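Hemolysin-related protein (Vibrio cholerae serotype O1, PDB 6MLT) serves as a secreted biofilm matrix protein that binds calcium and sodium ions and, through its lectin-like domain, probably carbohydrates, consistent with a part in biofilm adhesion. Local coordinates at residues A[30-35]-A[540-545]; A[512-517]-A[548-553]. All coordinates share one frame; numbering follows the deposited sequence.

Contact 1: residues A[30-35]-A[540-545]; sequences QVMAAP and VANDYD
Q30 turns its side-chain amide onto D543 and pairs with it twice. The Q30 side chain bends at chi2 (-76°), which brings Q30 OE1 to 2.7 Å from D543 N, with that N-H lying in the carbonyl plane, while Q30 NE2 reaches D543 OD1 at 2.9 Å, nearly along the C-O axis. The amide and carboxylate planes are tilted by 27°; the other carboxylate oxygen, D543 OD2, is taken by H552. N542 CG sits between the backbone N and the carbonyl carbon (chi1 54°), which sends N542 ND2 to V31 O, 2.9 Å away and nearly straight, although it approaches from above the carbonyl plane. G518 N meets N542 OD1, and S517 OG is a second partner of ND2. Beside it M32 SD lies at the edge of the Y544 ring, a Met-aromatic contact, and M32 CE comes within 3.4 Å of Y544 OH. V31 CG1 presses tightly on V540 CB (3.4 Å). The loop between strands 28-30 and 36-38 thus meets the end of strand 536-541 of another sheet, consistent with adjoining beta-propeller blades. Side-chain amides supplement the single backbone bond, V31 N to A541 O, and the partners at both N542 amide ends should fix its flip in this buried setting.

Contact 2: residues A[512-517]-A[548-553]; sequences IIANSS and SQVNHG
N551 meets N515 with the two amides nearly perpendicular, the planes 77° apart and the side chains crossing at about a right angle. N551 ND2 keeps N515 OD1 within its own amide plane at 3.2 Å, yet it approaches from above the plane of the N515 carbonyl. The other end of the same amide, N551 OD1, receives S516 N at 2.9 Å, with the N-H in the carbonyl plane, so one asparagine grips two successive residues. N515 points its ND2 the other way, to V540 O. S516 answers in reverse: with OG held between its backbone N and carbonyl carbon (chi1 58°), the hydroxyl oxygen accepts both V550 N and N551 N, each at 3.0 Å, the second nearly straight. The same hydroxyl is bonded to N542 O, making three partners for one buried oxygen. V550 lies alongside this serine, its CG2 3.8 Å from S516 CB, and its CG1 branch reaches A514 CB at 4.2 Å on the more exposed flank. At the far end S548 CB rests on S517 O (3.3 Å), while its hydroxyl turns to R496. Here the outermost strand of one four-stranded antiparallel sheet, 509-514, runs out against the loop joining two strands of the next, the kind of blade-to-blade junction found in a beta-propeller.

How the contacts relate
Both contacts use the connection between strands 536-541 and 553-559: contact 1 takes its start, contact 2 its end, and their centres lie 8 Å apart. Within that loop D543 OD2 probably hydrogen-bonds H552 ND1 at 2.8 Å, and D543 O likewise Q549 NE2 at 2.9 Å. A541 CB touches N515 OD1 at 3.4 Å, bringing the two contacts into direct packing. The connection therefore reaches in one direction to residues 30-35, which connect two strands of the sheet containing 56-63, and in the other to 512-517, linking three sheets that are probably neighbouring propeller blades. Contact 2 is remote from the metal sites, whereas in contact 1 the P35 side chain is about 10 Å from that of the calcium ligand D56.

Contact 1: residues A[30-35]-A[540-545]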
# COMPACT_ATOMS: atom_id res chain seq x y z
N GLN A 30 -6.22 -26.55 15.56
CA GLN A 30 -5.56 -26.37 14.27
C GLN A 30 -5.91 -24.99 13.72
O GLN A 30 -7.03 -24.52 13.90
CB GLN A 30 -6.02 -27.44 13.27
CG GLN A 30 -5.96 -28.88 13.77
CD GLN A 30 -4.54 -29.42 13.79
OE1 GLN A 30 -3.80 -29.30 12.81
NE2 GLN A 30 -4.15 -30.01 14.91
N VAL A 31 -4.96 -24.36 13.04
CA VAL A 31 -5.19 -23.03 12.46
C VAL A 31 -4.64 -23.01 11.05
O VAL A 31 -3.51 -23.46 10.80
CB VAL A 31 -4.57 -21.91 13.32
CG1 VAL A 31 -4.97 -20.55 12.80
CG2 VAL A 31 -5.00 -22.06 14.78
N MET A 32 -5.43 -22.48 10.10
CA MET A 32 -5.01 -22.42 8.71
C MET A 32 -5.54 -21.16 8.02
O MET A 32 -5.72 -21.15 6.80
CB MET A 32 -5.47 -23.69 7.96
CG MET A 32 -4.76 -23.93 6.62
SD MET A 32 -4.67 -25.68 6.17
CE MET A 32 -6.40 -26.16 6.27
N ALA A 33 -5.76 -20.09 8.79
CA ALA A 33 -6.13 -18.79 8.24
C ALA A 33 -5.22 -17.74 8.86
O ALA A 33 -4.76 -17.87 10.00
CB ALA A 33 -7.60 -18.45 8.52
N ALA A 34 -4.95 -16.69 8.09
CA ALA A 34 -3.96 -15.71 8.49
C ALA A 34 -4.37 -15.05 9.81
O ALA A 34 -5.56 -14.79 10.03
CB ALA A 34 -3.79 -14.64 7.40
N PRO A 35 -3.42 -14.77 10.69
CA PRO A 35 -3.76 -14.14 11.97
C PRO A 35 -4.06 -12.65 11.80
O PRO A 35 -3.59 -12.00 10.87
CB PRO A 35 -2.50 -14.35 12.81
CG PRO A 35 -1.40 -14.34 11.79
CD PRO A 35 -1.97 -14.93 10.53
N VAL A 540 0.66 -19.30 11.85
CA VAL A 540 -0.30 -20.32 12.25
C VAL A 540 0.14 -21.66 11.69
O VAL A 540 0.86 -21.73 10.69
CB VAL A 540 -1.73 -19.95 11.79
CG1 VAL A 540 -2.10 -18.57 12.32
CG2 VAL A 540 -1.83 -19.99 10.27
N ALA A 541 -0.27 -22.73 12.36
CA ALA A 541 0.20 -24.07 12.02
C ALA A 541 -0.91 -25.09 12.24
O ALA A 541 -1.81 -24.90 13.07
CB ALA A 541 1.43 -24.46 12.84
N ASN A 542 -0.81 -26.18 11.49
CA ASN A 542 -1.70 -27.32 11.64
C ASN A 542 -0.93 -28.57 11.24
O ASN A 542 0.01 -28.51 10.44
CB ASN A 542 -2.96 -27.15 10.79
CG ASN A 542 -2.64 -26.88 9.34
OD1 ASN A 542 -2.39 -27.80 8.56
ND2 ASN A 542 -2.64 -25.60 8.97
N ASP A 543 -1.34 -29.70 11.81
CA ASP A 543 -0.61 -30.95 11.60
C ASP A 543 -1.56 -32.13 11.37
O ASP A 543 -1.18 -33.28 11.62
CB ASP A 543 0.32 -31.25 12.78
CG ASP A 543 -0.40 -31.29 14.11
OD1 ASP A 543 -1.65 -31.28 14.13
OD2 ASP A 543 0.30 -31.34 15.16
N TYR A 544 -2.77 -31.86 10.88
CA TYR A 544 -3.73 -32.93 10.64
C TYR A 544 -3.31 -33.81 9.46
O TYR A 544 -3.70 -34.97 9.40
CB TYR A 544 -5.13 -32.35 10.37
CG TYR A 544 -5.20 -31.54 9.10
CD1 TYR A 544 -5.44 -32.14 7.87
CD2 TYR A 544 -5.01 -30.16 9.12
CE1 TYR A 544 -5.49 -31.40 6.70
CE2 TYR A 544 -5.05 -29.41 7.97
CZ TYR A 544 -5.29 -30.04 6.76
OH TYR A 544 -5.33 -29.29 5.60
N ASP A 545 -2.53 -33.27 8.52
CA ASP A 545 -2.17 -33.99 7.30
C ASP A 545 -0.80 -34.64 7.44
O ASP A 545 0.15 -34.02 7.91
CB ASP A 545 -2.18 -33.03 6.10
CG ASP A 545 -2.03 -33.75 4.77
OD1 ASP A 545 -0.95 -34.32 4.50
OD2 ASP A 545 -3.00 -33.76 3.98

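Contact 2: residues A[512-517]-A[548-553]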
# COMPACT_ATOMS: atom_id res chain seq x y z
N ILE A 512 14.77 -19.76 8.25
CA ILE A 512 13.92 -20.94 8.12
C ILE A 512 13.38 -21.28 9.50
O ILE A 512 14.15 -21.37 10.46
CB ILE A 512 14.68 -22.15 7.55
CG1 ILE A 512 15.33 -21.80 6.21
CG2 ILE A 512 13.73 -23.34 7.38
CD1 ILE A 512 16.29 -22.87 5.70
N ILE A 513 12.07 -21.48 9.59
CA ILE A 513 11.41 -21.88 10.83
C ILE A 513 10.51 -23.06 10.51
O ILE A 513 9.68 -22.98 9.60
CB ILE A 513 10.58 -20.71 11.42
CG1 ILE A 513 11.52 -19.61 11.92
CG2 ILE A 513 9.66 -21.20 12.54
CD1 ILE A 513 10.80 -18.32 12.31
N ALA A 514 10.67 -24.15 11.26
CA ALA A 514 9.80 -25.31 11.08
C ALA A 514 8.37 -24.93 11.48
O ALA A 514 8.13 -24.50 12.61
CB ALA A 514 10.30 -26.48 11.93
N ASN A 515 7.44 -25.10 10.54
CA ASN A 515 6.05 -24.70 10.74
C ASN A 515 5.23 -25.35 9.65
O ASN A 515 5.45 -25.07 8.46
CB ASN A 515 5.93 -23.17 10.69
CG ASN A 515 4.57 -22.67 11.17
OD1 ASN A 515 4.28 -22.70 12.37
ND2 ASN A 515 3.75 -22.20 10.24
N SER A 516 4.29 -26.22 10.03
CA SER A 516 3.58 -27.05 9.06
C SER A 516 2.18 -26.52 8.79
O SER A 516 1.56 -25.87 9.63
CB SER A 516 3.49 -28.50 9.53
OG SER A 516 2.86 -28.62 10.79
N SER A 517 1.68 -26.84 7.60
CA SER A 517 0.31 -26.51 7.22
C SER A 517 -0.09 -27.31 5.99
O SER A 517 0.72 -27.53 5.08
CB SER A 517 0.16 -25.01 6.93
OG SER A 517 -1.18 -24.73 6.54
N SER A 548 2.26 -32.83 6.34
CA SER A 548 2.57 -31.54 6.95
C SER A 548 2.30 -31.66 8.45
O SER A 548 1.40 -31.04 9.02
CB SER A 548 1.78 -30.39 6.32
OG SER A 548 0.40 -30.69 6.23
N GLN A 549 3.11 -32.48 9.12
CA GLN A 549 2.86 -32.89 10.50
C GLN A 549 4.05 -32.47 11.36
O GLN A 549 4.90 -33.29 11.71
CB GLN A 549 2.61 -34.40 10.55
CG GLN A 549 1.77 -34.86 11.73
CD GLN A 549 0.99 -36.12 11.41
OE1 GLN A 549 1.57 -37.18 11.24
NE2 GLN A 549 -0.33 -35.99 11.32
N VAL A 550 4.11 -31.18 11.70
CA VAL A 550 5.18 -30.65 12.54
C VAL A 550 4.59 -30.08 13.83
O VAL A 550 4.99 -30.46 14.93
CB VAL A 550 6.00 -29.58 11.81
CG1 VAL A 550 7.04 -28.95 12.76
CG2 VAL A 550 6.68 -30.17 10.59
N ASN A 551 3.64 -29.16 13.68
CA ASN A 551 3.10 -28.45 14.83
C ASN A 551 1.69 -27.96 14.51
O ASN A 551 1.21 -28.09 13.38
CB ASN A 551 4.02 -27.29 15.25
CG ASN A 551 4.22 -26.26 14.13
OD1 ASN A 551 4.18 -26.59 12.95
ND2 ASN A 551 4.44 -25.01 14.52
N HIS A 552 1.02 -27.44 15.53
CA HIS A 552 -0.32 -26.90 15.37
C HIS A 552 -0.54 -25.77 16.36
O HIS A 552 -0.05 -25.81 17.49
CB HIS A 552 -1.40 -27.98 15.56
CG HIS A 552 -1.40 -28.60 16.92
ND1 HIS A 552 -0.74 -29.78 17.21
CD2 HIS A 552 -2.03 -28.24 18.07
CE1 HIS A 552 -0.94 -30.10 18.47
NE2 HIS A 552 -1.72 -29.18 19.02
N GLY A 553 -1.28 -24.75 15.93
CA GLY A 553 -1.68 -23.64 16.77
C GLY A 553 -1.14 -22.32 16.24
O GLY A 553 -1.21 -22.04 15.03